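Local coordinates for protein Xaa-Pro dipeptidase (Pyrococcus horikoshii, PDB 1WY2) that probably splits dipeptides that carry a C-terminal proline behind a nonpolar residue, as a homodimeric metallopeptidase of the M24B family, at residues 54-59 with 70-75. Numbering follows the deposited sequence.
Sequences LYVPEL and IPVEKF
Phe75 lays one face of its ring over the peptide between Val56 and Pro57, at the end of a parallel strand pair joined by a beta-alpha-beta crossover: strand 51-57, helix 58-67, strand 72-75. With CG placed between the backbone N and the carbonyl carbon (chi1 61°), the ring turns back across the neighbouring strand. Val56 O stands 3.5 Å above the ring plane and Pro57 N lies over the same face, both toward the rim. Pro57 CA adds a CH-pi contact, 4.3 Å from the Phe75 ring centroid, while Pro57 CG meets Phe75 CZ. Replacing Phe75 by an alanine is likely to leave the Val56-Pro57 peptide and the proline ring without this cover, and Tyr55 CB without its neighbour CE2. On the sheet face that carries Leu54, Val56 and Val72, the crossover helix packs through Ala64 on both valines; Val56 CG2 and Val72 CG1 are 3.9 Å apart. Leu54 CB rests against Ile70 CD1 at 3.8 Å, beside Ile45 of strand 44-48. The other face pairs Tyr55 with Glu73: Tyr55 CD2 lies 3.7 Å from Glu73 CB, with the two side chains running side by side, and the glutamate then bends at chi2 (-70°), leading its carboxylate away from strand 51-57. Within this chain, strand 72-75 is an outermost strand of the six-stranded mixed sheet of the creatinase/prolidase N-terminal domain, away from the metal-binding residues. Backbone bonds alternate across the pair: Leu54 N gives its hydrogen bond to Pro71 O, Leu54 O receives Glu73 N, and Glu73 O receives Val56 N. Glu73 O is also approached by Tyr55 CA at 3.1 Å, a CA-H...O contact. At the C-terminal end of the pair, Phe75 N gives a hydrogen bond to Val56 O at 3.1 Å.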
ATOM      1  N   LEU A  54      21.382  -6.307   8.984  1.00 20.53           N
ATOM      2  CA  LEU A  54      20.388  -5.781   8.055  1.00 21.40           C
ATOM      3  C   LEU A  54      21.011  -5.757   6.664  1.00 22.36           C
ATOM      4  O   LEU A  54      21.961  -5.016   6.419  1.00 23.53           O
ATOM      5  CB  LEU A  54      19.969  -4.365   8.458  1.00 21.89           C
ATOM      6  CG  LEU A  54      19.085  -3.617   7.452  1.00 22.25           C
ATOM      7  CD1 LEU A  54      17.767  -4.359   7.260  1.00 23.17           C
ATOM      8  CD2 LEU A  54      18.839  -2.202   7.942  1.00 23.61           C
ATOM      9  N   TYR A  55      20.484  -6.583   5.764  1.00 23.21           N
ATOM     10  CA  TYR A  55      20.983  -6.639   4.391  1.00 24.44           C
ATOM     11  C   TYR A  55      20.095  -5.790   3.498  1.00 25.83           C
ATOM     12  O   TYR A  55      18.871  -5.914   3.540  1.00 25.18           O
ATOM     13  CB  TYR A  55      20.982  -8.076   3.866  1.00 24.99           C
ATOM     14  CG  TYR A  55      21.908  -9.012   4.597  1.00 26.00           C
ATOM     15  CD1 TYR A  55      21.511  -9.641   5.777  1.00 26.38           C
ATOM     16  CD2 TYR A  55      23.190  -9.271   4.110  1.00 26.80           C
ATOM     17  CE1 TYR A  55      22.370 -10.507   6.455  1.00 26.96           C
ATOM     18  CE2 TYR A  55      24.054 -10.131   4.777  1.00 27.28           C
ATOM     19  CZ  TYR A  55      23.638 -10.747   5.946  1.00 27.43           C
ATOM     20  OH  TYR A  55      24.488 -11.617   6.590  1.00 29.21           O
ATOM     21  N   VAL A  56      20.706  -4.933   2.688  1.00 26.83           N
ATOM     22  CA  VAL A  56      19.939  -4.072   1.795  1.00 29.86           C
ATOM     23  C   VAL A  56      20.606  -3.913   0.435  1.00 33.16           C
ATOM     24  O   VAL A  56      21.810  -4.135   0.291  1.00 32.12           O
ATOM     25  CB  VAL A  56      19.753  -2.663   2.399  1.00 29.16           C
ATOM     26  CG1 VAL A  56      18.992  -2.748   3.712  1.00 28.75           C
ATOM     27  CG2 VAL A  56      21.106  -2.008   2.611  1.00 29.65           C
ATOM     28  N   PRO A  57      19.819  -3.545  -0.590  1.00 35.43           N
ATOM     29  CA  PRO A  57      20.360  -3.352  -1.938  1.00 37.63           C
ATOM     30  C   PRO A  57      21.258  -2.116  -1.921  1.00 38.59           C
ATOM     31  O   PRO A  57      21.153  -1.285  -1.020  1.00 38.03           O
ATOM     32  CB  PRO A  57      19.105  -3.134  -2.785  1.00 37.40           C
ATOM     33  CG  PRO A  57      18.052  -3.903  -2.045  1.00 38.04           C
ATOM     34  CD  PRO A  57      18.346  -3.533  -0.610  1.00 36.69           C
ATOM     35  N   GLU A  58      22.131  -1.990  -2.914  1.00 40.63           N
ATOM     36  CA  GLU A  58      23.036  -0.847  -2.985  1.00 42.80           C
ATOM     37  C   GLU A  58      22.306   0.494  -2.914  1.00 43.31           C
ATOM     38  O   GLU A  58      22.774   1.429  -2.265  1.00 43.55           O
ATOM     39  CB  GLU A  58      23.866  -0.910  -4.269  1.00 44.82           C
ATOM     40  CG  GLU A  58      24.757  -2.138  -4.361  1.00 47.94           C
ATOM     41  CD  GLU A  58      25.623  -2.141  -5.607  1.00 49.63           C
ATOM     42  OE1 GLU A  58      25.066  -2.175  -6.725  1.00 50.46           O
ATOM     43  OE2 GLU A  58      26.865  -2.110  -5.466  1.00 51.73           O
ATOM     44  N   LEU A  59      21.159   0.585  -3.579  1.00 44.50           N
ATOM     45  CA  LEU A  59      20.378   1.820  -3.588  1.00 44.71           C
ATOM     46  C   LEU A  59      19.670   2.091  -2.260  1.00 44.90           C
ATOM     47  O   LEU A  59      18.740   2.894  -2.202  1.00 45.08           O
ATOM     48  CB  LEU A  59      19.341   1.779  -4.714  1.00 45.42           C
ATOM     49  CG  LEU A  59      19.867   1.758  -6.154  1.00 46.19           C
ATOM     50  CD1 LEU A  59      18.701   1.586  -7.122  1.00 46.48           C
ATOM     51  CD2 LEU A  59      20.621   3.049  -6.445  1.00 45.96           C
ATOM     52  N   ILE A  70      21.514  -1.589  13.895  1.00 24.94           N
ATOM     53  CA  ILE A  70      22.198  -2.875  13.777  1.00 26.27           C
ATOM     54  C   ILE A  70      23.089  -2.829  12.534  1.00 25.17           C
ATOM     55  O   ILE A  70      22.816  -2.081  11.599  1.00 26.59           O
ATOM     56  CB  ILE A  70      21.205  -4.062  13.657  1.00 29.04           C
ATOM     57  CG1 ILE A  70      20.378  -3.943  12.379  1.00 28.33           C
ATOM     58  CG2 ILE A  70      20.293  -4.100  14.875  1.00 29.70           C
ATOM     59  CD1 ILE A  70      19.525  -5.170  12.101  1.00 30.01           C
ATOM     60  N   PRO A  71      24.172  -3.622  12.516  1.00 25.21           N
ATOM     61  CA  PRO A  71      25.108  -3.668  11.386  1.00 25.09           C
ATOM     62  C   PRO A  71      24.416  -3.822  10.037  1.00 25.89           C
ATOM     63  O   PRO A  71      23.545  -4.677   9.874  1.00 24.27           O
ATOM     64  CB  PRO A  71      25.987  -4.867  11.720  1.00 25.20           C
ATOM     65  CG  PRO A  71      26.041  -4.815  13.211  1.00 25.94           C
ATOM     66  CD  PRO A  71      24.603  -4.538  13.586  1.00 25.62           C
ATOM     67  N   VAL A  72      24.815  -2.996   9.073  1.00 26.26           N
ATOM     68  CA  VAL A  72      24.227  -3.037   7.739  1.00 27.77           C
ATOM     69  C   VAL A  72      25.199  -3.591   6.705  1.00 29.55           C
ATOM     70  O   VAL A  72      26.360  -3.183   6.649  1.00 28.66           O
ATOM     71  CB  VAL A  72      23.788  -1.629   7.280  1.00 27.90           C
ATOM     72  CG1 VAL A  72      23.103  -1.715   5.921  1.00 28.05           C
ATOM     73  CG2 VAL A  72      22.861  -1.009   8.311  1.00 29.01           C
ATOM     74  N   GLU A  73      24.713  -4.531   5.899  1.00 30.74           N
ATOM     75  CA  GLU A  73      25.498  -5.149   4.834  1.00 33.56           C
ATOM     76  C   GLU A  73      24.753  -4.942   3.521  1.00 35.12           C
ATOM     77  O   GLU A  73      23.542  -5.152   3.451  1.00 33.49           O
ATOM     78  CB  GLU A  73      25.663  -6.651   5.084  1.00 36.07           C
ATOM     79  CG  GLU A  73      26.649  -7.014   6.181  1.00 40.06           C
ATOM     80  CD  GLU A  73      28.083  -6.718   5.790  1.00 43.22           C
ATOM     81  OE1 GLU A  73      28.527  -7.227   4.738  1.00 45.10           O
ATOM     82  OE2 GLU A  73      28.765  -5.979   6.531  1.00 44.73           O
ATOM     83  N   LYS A  74      25.467  -4.526   2.483  1.00 37.05           N
ATOM     84  CA  LYS A  74      24.830  -4.309   1.192  1.00 40.04           C
ATOM     85  C   LYS A  74      25.173  -5.431   0.226  1.00 40.59           C
ATOM     86  O   LYS A  74      26.211  -6.081   0.356  1.00 40.40           O
ATOM     87  CB  LYS A  74      25.252  -2.961   0.594  1.00 41.73           C
ATOM     88  CG  LYS A  74      26.725  -2.849   0.221  1.00 44.90           C
ATOM     89  CD  LYS A  74      27.624  -2.754   1.442  1.00 47.58           C
ATOM     90  CE  LYS A  74      29.072  -2.496   1.036  1.00 49.49           C
ATOM     91  NZ  LYS A  74      29.963  -2.299   2.216  1.00 50.16           N
ATOM     92  N   PHE A  75      24.284  -5.663  -0.733  1.00 41.49           N
ATOM     93  CA  PHE A  75      24.490  -6.694  -1.740  1.00 42.79           C
ATOM     94  C   PHE A  75      24.074  -6.153  -3.102  1.00 43.63           C
ATOM     95  O   PHE A  75      23.189  -5.303  -3.195  1.00 42.76           O
ATOM     96  CB  PHE A  75      23.689  -7.957  -1.390  1.00 42.25           C
ATOM     97  CG  PHE A  75      22.201  -7.744  -1.323  1.00 41.73           C
ATOM     98  CD1 PHE A  75      21.438  -7.676  -2.487  1.00 41.68           C
ATOM     99  CD2 PHE A  75      21.560  -7.614  -0.094  1.00 41.54           C
ATOM    100  CE1 PHE A  75      20.059  -7.482  -2.427  1.00 41.70           C
ATOM    101  CE2 PHE A  75      20.183  -7.421  -0.023  1.00 41.60           C
ATOM    102  CZ  PHE A  75      19.431  -7.355  -1.194  1.00 42.03           C
TER